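PDB 6N2B: tapirin from Caldicellulosiruptor kristjanssonii, which probably binds cellulose through its beta-helical C-terminal domain, which also holds a calcium ion. Local coordinates for residues 249-254 with 415-420; 510-515 with 544-549; 531-534 with 538-541. All blocks are in the same frame, centred on the assembly; numbering follows the deposited sequence.

Interaction 1. Residues 249-254 with 415-420; sequences ICKGPE and FDFDSR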
ATOM      1  N   ILE A 249       3.260   2.566   3.802  1.00 17.89           N
ATOM      2  CA  ILE A 249       3.108   3.139   5.139  1.00 23.00           C
ATOM      3  C   ILE A 249       1.736   3.790   5.255  1.00 16.94           C
ATOM      4  O   ILE A 249       1.401   4.696   4.485  1.00 18.07           O
ATOM      5  CB  ILE A 249       4.205   4.163   5.450  1.00 21.20           C
ATOM      6  CG1 ILE A 249       5.573   3.481   5.497  1.00 14.94           C
ATOM      7  CG2 ILE A 249       3.856   4.900   6.737  1.00 16.06           C
ATOM      8  CD1 ILE A 249       6.725   4.434   5.529  1.00 11.54           C
ATOM      9  N   CYS A 250       0.950   3.355   6.227  1.00 16.02           N
ATOM     10  CA  CYS A 250      -0.340   3.978   6.483  1.00 19.52           C
ATOM     11  C   CYS A 250      -0.357   4.489   7.911  1.00 21.16           C
ATOM     12  O   CYS A 250      -0.255   3.700   8.856  1.00 22.17           O
ATOM     13  CB  CYS A 250      -1.501   3.015   6.270  1.00 18.98           C
ATOM     14  SG  CYS A 250      -3.053   3.790   6.807  1.00 17.96           S
ATOM     15  N   LYS A 251      -0.490   5.801   8.073  1.00 20.62           N
ATOM     16  CA  LYS A 251      -0.477   6.376   9.405  1.00 21.79           C
ATOM     17  C   LYS A 251      -1.872   6.740   9.904  1.00 26.25           C
ATOM     18  O   LYS A 251      -2.000   7.317  10.988  1.00 25.27           O
ATOM     19  CB  LYS A 251       0.475   7.565   9.437  1.00 19.26           C
ATOM     20  CG  LYS A 251       1.926   7.100   9.291  1.00 25.90           C
ATOM     21  CD  LYS A 251       2.926   8.022   9.971  1.00 36.92           C
ATOM     22  CE  LYS A 251       3.053   7.791  11.475  1.00 31.84           C
ATOM     23  NZ  LYS A 251       4.273   8.471  12.029  1.00 25.50           N
ATOM     24  N   GLY A 252      -2.921   6.361   9.162  1.00 26.49           N
ATOM     25  CA  GLY A 252      -4.294   6.506   9.599  1.00 24.35           C
ATOM     26  C   GLY A 252      -4.891   5.248  10.223  1.00 30.58           C
ATOM     27  O   GLY A 252      -4.198   4.256  10.487  1.00 23.34           O
ATOM     28  N   PRO A 253      -6.206   5.277  10.478  1.00 32.34           N
ATOM     29  CA  PRO A 253      -6.823   4.232  11.317  1.00 32.07           C
ATOM     30  C   PRO A 253      -7.135   2.888  10.645  1.00 36.25           C
ATOM     31  O   PRO A 253      -7.302   1.898  11.371  1.00 39.01           O
ATOM     32  CB  PRO A 253      -8.123   4.899  11.806  1.00 33.43           C
ATOM     33  CG  PRO A 253      -8.393   5.998  10.852  1.00 32.15           C
ATOM     34  CD  PRO A 253      -7.055   6.477  10.372  1.00 25.58           C
ATOM     35  N   GLU A 254      -7.270   2.802   9.322  1.00 36.13           N
ATOM     36  CA  GLU A 254      -7.591   1.532   8.677  1.00 34.24           C
ATOM     37  C   GLU A 254      -6.828   1.417   7.372  1.00 28.80           C
ATOM     38  O   GLU A 254      -6.483   2.425   6.751  1.00 27.21           O
ATOM     39  CB  GLU A 254      -9.092   1.342   8.334  1.00 36.91           C
ATOM     40  CG  GLU A 254     -10.132   2.023   9.235  1.00 55.98           C
ATOM     41  CD  GLU A 254     -11.574   1.878   8.704  1.00 59.31           C
ATOM     42  OE1 GLU A 254     -12.135   2.871   8.174  1.00 57.01           O
ATOM     43  OE2 GLU A 254     -12.135   0.763   8.808  1.00 57.81           O
ATOM     44  N   PHE A 415       7.981   9.448  12.998  1.00 34.43           N
ATOM     45  CA  PHE A 415       8.229  10.384  11.906  1.00 35.25           C
ATOM     46  C   PHE A 415       6.953  11.158  11.597  1.00 38.81           C
ATOM     47  O   PHE A 415       5.908  10.553  11.309  1.00 33.00           O
ATOM     48  CB  PHE A 415       8.733   9.648  10.668  1.00 35.45           C
ATOM     49  CG  PHE A 415       9.332  10.548   9.642  1.00 36.15           C
ATOM     50  CD1 PHE A 415      10.657  10.932   9.727  1.00 34.74           C
ATOM     51  CD2 PHE A 415       8.566  11.023   8.592  1.00 30.65           C
ATOM     52  CE1 PHE A 415      11.210  11.766   8.774  1.00 34.62           C
ATOM     53  CE2 PHE A 415       9.116  11.859   7.639  1.00 27.59           C
ATOM     54  CZ  PHE A 415      10.439  12.230   7.730  1.00 25.11           C
ATOM     55  N   ASP A 416       7.037  12.495  11.672  1.00 35.18           N
ATOM     56  CA  ASP A 416       5.894  13.374  11.407  1.00 34.82           C
ATOM     57  C   ASP A 416       5.940  13.790   9.934  1.00 32.76           C
ATOM     58  O   ASP A 416       6.454  14.848   9.562  1.00 28.18           O
ATOM     59  CB  ASP A 416       5.918  14.566  12.359  1.00 35.30           C
ATOM     60  CG  ASP A 416       4.741  15.513  12.160  1.00 41.13           C
ATOM     61  OD1 ASP A 416       3.897  15.262  11.270  1.00 41.10           O
ATOM     62  OD2 ASP A 416       4.664  16.517  12.905  1.00 37.47           O
ATOM     63  N   PHE A 417       5.377  12.919   9.083  1.00 36.50           N
ATOM     64  CA  PHE A 417       5.416  13.121   7.636  1.00 26.37           C
ATOM     65  C   PHE A 417       4.912  14.504   7.259  1.00 31.54           C
ATOM     66  O   PHE A 417       5.493  15.173   6.398  1.00 27.09           O
ATOM     67  CB  PHE A 417       4.579  12.050   6.926  1.00 20.12           C
ATOM     68  CG  PHE A 417       5.284  10.729   6.758  1.00 31.23           C
ATOM     69  CD1 PHE A 417       5.203   9.748   7.746  1.00 36.74           C
ATOM     70  CD2 PHE A 417       6.022  10.458   5.613  1.00 25.80           C
ATOM     71  CE1 PHE A 417       5.848   8.532   7.602  1.00 21.72           C
ATOM     72  CE2 PHE A 417       6.675   9.234   5.461  1.00 23.90           C
ATOM     73  CZ  PHE A 417       6.584   8.275   6.455  1.00 26.23           C
ATOM     74  N   ASP A 418       3.836  14.953   7.904  1.00 29.05           N
ATOM     75  CA  ASP A 418       3.257  16.245   7.561  1.00 31.46           C
ATOM     76  C   ASP A 418       4.213  17.383   7.851  1.00 30.06           C
ATOM     77  O   ASP A 418       4.177  18.409   7.165  1.00 38.32           O
ATOM     78  CB  ASP A 418       1.969  16.452   8.335  1.00 44.40           C
ATOM     79  CG  ASP A 418       0.762  16.184   7.507  1.00 47.37           C
ATOM     80  OD1 ASP A 418       0.696  16.769   6.400  1.00 70.26           O
ATOM     81  OD2 ASP A 418      -0.105  15.397   7.956  1.00 45.50           O
ATOM     82  N   SER A 419       5.067  17.221   8.860  1.00 29.43           N
ATOM     83  CA  SER A 419       5.971  18.288   9.256  1.00 31.24           C
ATOM     84  C   SER A 419       6.977  18.635   8.165  1.00 28.77           C
ATOM     85  O   SER A 419       7.580  19.712   8.217  1.00 30.97           O
ATOM     86  CB  SER A 419       6.703  17.891  10.537  1.00 27.74           C
ATOM     87  OG  SER A 419       7.628  16.853  10.294  1.00 31.13           O
ATOM     88  N   ARG A 420       7.164  17.764   7.175  1.00 21.50           N
ATOM     89  CA  ARG A 420       8.189  17.985   6.168  1.00 25.11           C
ATOM     90  C   ARG A 420       7.769  18.957   5.069  1.00 27.83           C
ATOM     91  O   ARG A 420       8.611  19.319   4.235  1.00 28.46           O
ATOM     92  CB  ARG A 420       8.595  16.648   5.548  1.00 25.23           C
ATOM     93  CG  ARG A 420       8.855  15.569   6.563  1.00 23.46           C
ATOM     94  CD  ARG A 420       9.837  16.027   7.624  1.00 26.41           C
ATOM     95  NE  ARG A 420      11.142  16.416   7.084  1.00 26.65           N
ATOM     96  CZ  ARG A 420      12.115  16.965   7.813  1.00 29.72           C
ATOM     97  NH1 ARG A 420      13.268  17.289   7.256  1.00 19.08           N
ATOM     98  NH2 ARG A 420      11.931  17.191   9.112  1.00 49.99           N
TER

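Interaction 2. Residues 510-515 with 544-549; sequences AIITLG and STLNYI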
ATOM      1  N   ALA A 510       4.284   9.457 -10.848  1.00  9.70           N
ATOM      2  CA  ALA A 510       3.841   9.350  -9.460  1.00 12.79           C
ATOM      3  C   ALA A 510       2.672  10.299  -9.236  1.00 16.20           C
ATOM      4  O   ALA A 510       2.442  11.218 -10.020  1.00 20.09           O
ATOM      5  CB  ALA A 510       4.964   9.660  -8.461  1.00 12.04           C
ATOM      6  N   ILE A 511       1.942  10.066  -8.148  1.00 16.69           N
ATOM      7  CA  ILE A 511       0.735  10.813  -7.815  1.00 16.22           C
ATOM      8  C   ILE A 511       0.853  11.288  -6.372  1.00 18.31           C
ATOM      9  O   ILE A 511       1.015  10.475  -5.455  1.00 19.97           O
ATOM     10  CB  ILE A 511      -0.534   9.964  -8.010  1.00 16.50           C
ATOM     11  CG1 ILE A 511      -0.557   9.386  -9.430  1.00 24.23           C
ATOM     12  CG2 ILE A 511      -1.778  10.779  -7.754  1.00 12.37           C
ATOM     13  CD1 ILE A 511      -1.631   8.341  -9.670  1.00 15.87           C
ATOM     14  N   ILE A 512       0.790  12.597  -6.175  1.00 16.62           N
ATOM     15  CA  ILE A 512       0.814  13.207  -4.853  1.00 18.65           C
ATOM     16  C   ILE A 512      -0.539  13.854  -4.614  1.00 17.26           C
ATOM     17  O   ILE A 512      -0.983  14.703  -5.393  1.00 17.86           O
ATOM     18  CB  ILE A 512       1.926  14.254  -4.725  1.00 21.06           C
ATOM     19  CG1 ILE A 512       3.305  13.595  -4.738  1.00 10.86           C
ATOM     20  CG2 ILE A 512       1.669  15.109  -3.493  1.00 18.49           C
ATOM     21  CD1 ILE A 512       4.371  14.441  -5.414  1.00 10.95           C
ATOM     22  N   THR A 513      -1.196  13.468  -3.546  1.00 17.00           N
ATOM     23  CA  THR A 513      -2.525  13.970  -3.257  1.00 19.09           C
ATOM     24  C   THR A 513      -2.492  14.630  -1.892  1.00 22.68           C
ATOM     25  O   THR A 513      -1.873  14.112  -0.958  1.00 16.77           O
ATOM     26  CB  THR A 513      -3.558  12.843  -3.303  1.00 26.87           C
ATOM     27  OG1 THR A 513      -3.448  12.051  -2.112  1.00 20.89           O
ATOM     28  CG2 THR A 513      -3.314  11.950  -4.529  1.00 17.15           C
ATOM     29  N   LEU A 514      -3.138  15.787  -1.784  1.00 21.70           N
ATOM     30  CA  LEU A 514      -2.985  16.632  -0.619  1.00 18.45           C
ATOM     31  C   LEU A 514      -4.277  16.875   0.130  1.00 18.31           C
ATOM     32  O   LEU A 514      -4.231  17.414   1.239  1.00 24.95           O
ATOM     33  CB  LEU A 514      -2.372  17.980  -1.025  1.00 24.09           C
ATOM     34  CG  LEU A 514      -1.031  17.812  -1.743  1.00 16.60           C
ATOM     35  CD1 LEU A 514      -0.713  18.984  -2.640  1.00 25.59           C
ATOM     36  CD2 LEU A 514       0.058  17.632  -0.728  1.00 18.78           C
ATOM     37  N   GLY A 515      -5.413  16.491  -0.425  1.00 18.24           N
ATOM     38  CA  GLY A 515      -6.657  16.663   0.283  1.00 23.59           C
ATOM     39  C   GLY A 515      -6.839  15.650   1.387  1.00 29.68           C
ATOM     40  O   GLY A 515      -6.226  14.575   1.383  1.00 22.35           O
ATOM     41  N   SER A 544       9.583  23.204  -4.217  1.00 25.31           N
ATOM     42  CA  SER A 544       9.180  24.597  -4.091  1.00 22.50           C
ATOM     43  C   SER A 544       7.687  24.714  -3.790  1.00 21.82           C
ATOM     44  O   SER A 544       7.289  25.418  -2.861  1.00 17.52           O
ATOM     45  CB  SER A 544       9.558  25.341  -5.365  1.00 16.43           C
ATOM     46  OG  SER A 544       8.786  26.511  -5.512  1.00 49.85           O
ATOM     47  N   THR A 545       6.851  23.994  -4.542  1.00 20.40           N
ATOM     48  CA  THR A 545       5.399  24.135  -4.421  1.00 17.57           C
ATOM     49  C   THR A 545       4.889  23.725  -3.034  1.00 24.11           C
ATOM     50  O   THR A 545       4.052  24.410  -2.432  1.00 20.03           O
ATOM     51  CB  THR A 545       4.732  23.297  -5.511  1.00 21.49           C
ATOM     52  OG1 THR A 545       4.963  23.909  -6.779  1.00 32.84           O
ATOM     53  CG2 THR A 545       3.246  23.174  -5.290  1.00 24.90           C
ATOM     54  N   LEU A 546       5.366  22.594  -2.518  1.00 25.54           N
ATOM     55  CA  LEU A 546       4.930  22.099  -1.215  1.00 27.95           C
ATOM     56  C   LEU A 546       5.755  22.631  -0.053  1.00 22.96           C
ATOM     57  O   LEU A 546       5.444  22.293   1.098  1.00 22.84           O
ATOM     58  CB  LEU A 546       4.985  20.566  -1.175  1.00 32.82           C
ATOM     59  CG  LEU A 546       4.233  19.806  -2.258  1.00 29.54           C
ATOM     60  CD1 LEU A 546       4.452  18.294  -2.097  1.00 15.09           C
ATOM     61  CD2 LEU A 546       2.743  20.195  -2.230  1.00 23.35           C
ATOM     62  N   ASN A 547       6.799  23.422  -0.314  1.00 20.36           N
ATOM     63  CA  ASN A 547       7.709  23.888   0.725  1.00 16.38           C
ATOM     64  C   ASN A 547       8.221  22.682   1.507  1.00 20.41           C
ATOM     65  O   ASN A 547       8.022  22.534   2.715  1.00 16.04           O
ATOM     66  CB  ASN A 547       7.019  24.919   1.621  1.00 22.56           C
ATOM     67  CG  ASN A 547       7.997  25.749   2.443  1.00 27.47           C
ATOM     68  OD1 ASN A 547       9.204  25.740   2.202  1.00 28.02           O
ATOM     69  ND2 ASN A 547       7.464  26.478   3.424  1.00 21.98           N
ATOM     70  N   TYR A 548       8.845  21.785   0.753  1.00 25.42           N
ATOM     71  CA  TYR A 548       9.219  20.463   1.228  1.00 28.51           C
ATOM     72  C   TYR A 548      10.663  20.490   1.687  1.00 25.11           C
ATOM     73  O   TYR A 548      11.521  21.027   0.986  1.00 22.03           O
ATOM     74  CB  TYR A 548       9.056  19.418   0.124  1.00 24.49           C
ATOM     75  CG  TYR A 548       9.469  18.030   0.571  1.00 27.00           C
ATOM     76  CD1 TYR A 548       8.826  17.395   1.632  1.00 20.85           C
ATOM     77  CD2 TYR A 548      10.519  17.363  -0.059  1.00 26.94           C
ATOM     78  CE1 TYR A 548       9.213  16.127   2.037  1.00 25.10           C
ATOM     79  CE2 TYR A 548      10.916  16.099   0.343  1.00 20.08           C
ATOM     80  CZ  TYR A 548      10.261  15.486   1.388  1.00 26.44           C
ATOM     81  OH  TYR A 548      10.655  14.228   1.788  1.00 23.56           O
ATOM     82  N   ILE A 549      10.931  19.909   2.850  1.00 27.31           N
ATOM     83  CA  ILE A 549      12.285  19.777   3.376  1.00 32.99           C
ATOM     84  C   ILE A 549      12.607  18.293   3.522  1.00 34.01           C
ATOM     85  O   ILE A 549      12.152  17.633   4.459  1.00 38.09           O
ATOM     86  CB  ILE A 549      12.455  20.512   4.718  1.00 32.66           C
ATOM     87  CG1 ILE A 549      12.014  21.965   4.604  1.00 27.40           C
ATOM     88  CG2 ILE A 549      13.906  20.451   5.162  1.00 23.62           C
ATOM     89  CD1 ILE A 549      11.174  22.448   5.741  1.00 31.99           C
TER

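Interaction 3. Residues 531-534 with 538-541; sequences YKRA and IESS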
ATOM      1  N   TYR A 531       5.887   3.434 -11.145  1.00 18.67           N
ATOM      2  CA  TYR A 531       6.689   4.462 -10.486  1.00 15.13           C
ATOM      3  C   TYR A 531       7.941   4.777 -11.307  1.00 16.49           C
ATOM      4  O   TYR A 531       8.631   3.876 -11.796  1.00 16.64           O
ATOM      5  CB  TYR A 531       7.063   4.017  -9.067  1.00 12.61           C
ATOM      6  CG  TYR A 531       8.175   4.835  -8.436  1.00 19.51           C
ATOM      7  CD1 TYR A 531       7.917   6.082  -7.871  1.00 14.80           C
ATOM      8  CD2 TYR A 531       9.489   4.358  -8.407  1.00 14.08           C
ATOM      9  CE1 TYR A 531       8.935   6.826  -7.298  1.00 15.95           C
ATOM     10  CE2 TYR A 531      10.501   5.081  -7.845  1.00 11.08           C
ATOM     11  CZ  TYR A 531      10.229   6.324  -7.294  1.00 24.10           C
ATOM     12  OH  TYR A 531      11.251   7.066  -6.727  1.00 23.55           O
ATOM     13  N   LYS A 532       8.209   6.064 -11.492  1.00 15.29           N
ATOM     14  CA  LYS A 532       9.459   6.536 -12.084  1.00 17.10           C
ATOM     15  C   LYS A 532       9.893   7.780 -11.323  1.00 17.69           C
ATOM     16  O   LYS A 532       9.171   8.784 -11.310  1.00 19.09           O
ATOM     17  CB  LYS A 532       9.312   6.846 -13.581  1.00 14.59           C
ATOM     18  CG  LYS A 532       8.993   5.638 -14.465  1.00 15.46           C
ATOM     19  CD  LYS A 532      10.232   4.800 -14.787  1.00 12.86           C
ATOM     20  CE  LYS A 532       9.870   3.507 -15.519  1.00 13.25           C
ATOM     21  NZ  LYS A 532      11.043   2.727 -16.051  1.00 11.33           N
ATOM     22  N   ARG A 533      11.046   7.701 -10.661  1.00 17.24           N
ATOM     23  CA  ARG A 533      11.547   8.831  -9.891  1.00 19.52           C
ATOM     24  C   ARG A 533      11.748  10.048 -10.780  1.00 17.02           C
ATOM     25  O   ARG A 533      12.324   9.943 -11.871  1.00 25.03           O
ATOM     26  CB  ARG A 533      12.864   8.471  -9.214  1.00 24.37           C
ATOM     27  CG  ARG A 533      13.282   9.474  -8.171  1.00 25.46           C
ATOM     28  CD  ARG A 533      14.607   9.098  -7.548  1.00 29.39           C
ATOM     29  NE  ARG A 533      14.652   9.600  -6.186  1.00 35.41           N
ATOM     30  CZ  ARG A 533      14.319   8.883  -5.116  1.00 43.76           C
ATOM     31  NH1 ARG A 533      14.370   9.446  -3.910  1.00 43.80           N
ATOM     32  NH2 ARG A 533      13.939   7.609  -5.249  1.00 42.30           N
ATOM     33  N   ALA A 534      11.293  11.203 -10.301  1.00 14.15           N
ATOM     34  CA  ALA A 534      11.359  12.428 -11.094  1.00 22.09           C
ATOM     35  C   ALA A 534      12.780  12.973 -11.192  1.00 17.83           C
ATOM     36  O   ALA A 534      13.581  12.860 -10.258  1.00 14.68           O
ATOM     37  CB  ALA A 534      10.456  13.513 -10.493  1.00 16.94           C
ATOM     38  N   ILE A 538      11.708  18.601 -12.040  1.00 18.55           N
ATOM     39  CA  ILE A 538      10.405  18.269 -11.490  1.00 18.20           C
ATOM     40  C   ILE A 538      10.459  18.238  -9.966  1.00 19.57           C
ATOM     41  O   ILE A 538       9.546  18.736  -9.299  1.00 23.94           O
ATOM     42  CB  ILE A 538       9.901  16.948 -12.096  1.00 16.04           C
ATOM     43  CG1 ILE A 538       9.735  17.106 -13.608  1.00 16.88           C
ATOM     44  CG2 ILE A 538       8.585  16.525 -11.488  1.00 12.49           C
ATOM     45  CD1 ILE A 538       8.719  18.149 -13.997  1.00 18.85           C
ATOM     46  N   GLU A 539      11.531  17.687  -9.388  1.00 20.61           N
ATOM     47  CA  GLU A 539      11.657  17.703  -7.931  1.00 22.87           C
ATOM     48  C   GLU A 539      11.713  19.129  -7.404  1.00 28.27           C
ATOM     49  O   GLU A 539      11.047  19.470  -6.418  1.00 23.78           O
ATOM     50  CB  GLU A 539      12.900  16.948  -7.479  1.00 21.33           C
ATOM     51  CG  GLU A 539      12.827  15.454  -7.549  1.00 31.72           C
ATOM     52  CD  GLU A 539      14.023  14.770  -6.855  1.00 49.06           C
ATOM     53  OE1 GLU A 539      14.794  15.483  -6.150  1.00 35.99           O
ATOM     54  OE2 GLU A 539      14.181  13.526  -7.020  1.00 36.68           O
ATOM     55  N   SER A 540      12.530  19.974  -8.043  1.00 29.94           N
ATOM     56  CA  SER A 540      12.625  21.371  -7.637  1.00 27.85           C
ATOM     57  C   SER A 540      11.261  22.046  -7.685  1.00 26.31           C
ATOM     58  O   SER A 540      10.909  22.814  -6.783  1.00 30.31           O
ATOM     59  CB  SER A 540      13.635  22.108  -8.522  1.00 27.21           C
ATOM     60  OG  SER A 540      13.775  23.466  -8.126  1.00 49.17           O
ATOM     61  N   SER A 541      10.469  21.755  -8.715  1.00 21.89           N
ATOM     62  CA  SER A 541       9.132  22.331  -8.786  1.00 25.60           C
ATOM     63  C   SER A 541       8.256  21.861  -7.623  1.00 23.68           C
ATOM     64  O   SER A 541       7.546  22.663  -7.007  1.00 17.95           O
ATOM     65  CB  SER A 541       8.489  21.978 -10.122  1.00 19.02           C
ATOM     66  OG  SER A 541       7.146  22.418 -10.113  1.00 28.15           O
TER
HETATM   67  O   HOH W   1      14.662  11.935  -5.283  1.00 29.34           O

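Interaction 1. Residues 249-254 with 415-420
Lys251 reaches across Phe417 to the backbone of Phe415, bringing a different part of its side chain against each. CB leaves the backbone in the direction of 415-420, and CG lies beside the backbone N, close enough to pack on CG2 of Ile249 in its own segment. CD is the first atom to meet the other segment: it sits 3.6 Å from Phe417 CD1, and the two side chains cross at about a right angle. A bend at chi3 (81°) then turns CE away from the ring and brings NZ to within 2.7 Å of Phe415 O. This hydrogen bond meets the carbonyl at a C=O...N angle of 144°, with the donor tilted 25° from the carbonyl plane. NZ also bonds to Ile412 O at the end of helix 408-413. Farther round the Phe417 ring, Ile249 CD1 packs 4.0 Å from Phe417 CZ. The edge of the Phe415 ring stands over one face of the same ring, Phe415 CD2 lying above its centre, and Tyr229 stacks with it as well. The loop is thus fitted to the end of strand 240-250 by both halves of one lysine. Its methylenes pack on an aromatic ring, while its ammonium gathers main-chain carbonyls near a helix C-terminus, where the partial negative charge would probably stabilise the positive form.

Interaction 2. Residues 510-515 with 544-549
The backbones keep well apart: the nearest CA atoms, those of Leu514 and Leu546, are 9.6 Å from each other, so side chains alone bridge the gap. Residues 510-513 form a strand and Leu514 follows directly after it, whereas Leu546 lies near the end of helix 536-546. Asn547 leaves the helical conformation with a positive phi of 53°, and bonds back into the last turn, among them Asn547 N to Ser544 O, make this a Schellman motif. Ile512 and Leu514, two residues apart, both direct their side chains at the helix. Leu546 answers with its two methyl branches. Its CD2 meets both methyls of Leu514, at 3.7 Å from Leu514 CD1 and 4.0 Å from Leu514 CD2, the two side chains crossing at a slant. The other branch is more distant, with Leu546 CD1 4.5 Å from Ile512 CG2. Ile542, one turn earlier in the helix, also touches Ile512, and Leu426 closes on Leu514. All three contact residues are buried and the interaction is wholly apolar. Strand 510-513 lies between the parallel strands 207-211 and 478-483, which makes this the packing of a C-terminal helix against the parallel strand ladder of a beta-helix.

Interaction 3. Residues 531-534 with 538-541
Ala534 and Ile538 form the close-packed half of this contact, and Arg533 and the carboxylate of Glu539 the looser half. On the packed side the methyl of Ala534 lies against the CG2 branch of Ile538, with Ala534 CB 3.7 Å from Ile538 CG2 and 3.8 Å from Ile538 CB. Ile538 places that branch anti to its own backbone N (chi1 -62° for CG1), while CG1 leads off elsewhere. Tyr480 of strand 478-483 touches both residues, and Val450 also packs on Ile538. The base of Glu539 joins this group, its CG lying 4.2 Å from Ala534 CB. Residues 531-534 lead from strand 526-531 of the beta-helix into helix 536-546, and 538-541 belong to its first turns, so the Ala534 and Ile538 CA atoms come within 5.9 Å across a sequence gap of only three residues. Beyond CG the Glu539 chain runs extended toward Arg533, and Phe205 touches it. Here, beside the exposed arginine, the fit slackens. Glu539 OE2 is 4.0 Å from Arg533 NE, too far for a salt bridge, and the guanidinium and carboxylate planes are 66° apart. A water at the guanidinium edge connects NE to OE2, although both of its modelled distances are too short to be relied on. An alanine in place of Glu539 would take away the carboxylate and CG, which is likely to open a gap beside the Ala534 methyl and leave Arg533 with less opposing charge. The arginine has a stronger partner in any case, since its NH1 forms a salt bridge with Asp203.

Interactions 2 and 3 share helix 536-546, with centres 11 Å apart: interaction 3 lies where the chain enters the helix, interaction 2 near its far end, against strand 510-513. Their segments adjoin in sequence at 541 and 544 but do not otherwise touch. Interaction 1, centred 14 Å from interaction 2, meets it directly through a probable hydrogen bond of 2.8 Å between Arg420 O and Ile549 N. Interactions 1 and 3 stay separate, their nearest atoms about 11 Å apart. Neither 2 nor 3 touches the calcium site: the Ile538 side chain is about 12 Å from those of the ligands Asp429 and Glu465, and that of Leu514 about 12 Å from that of the ligand Leu436. Interaction 1 is away from the site.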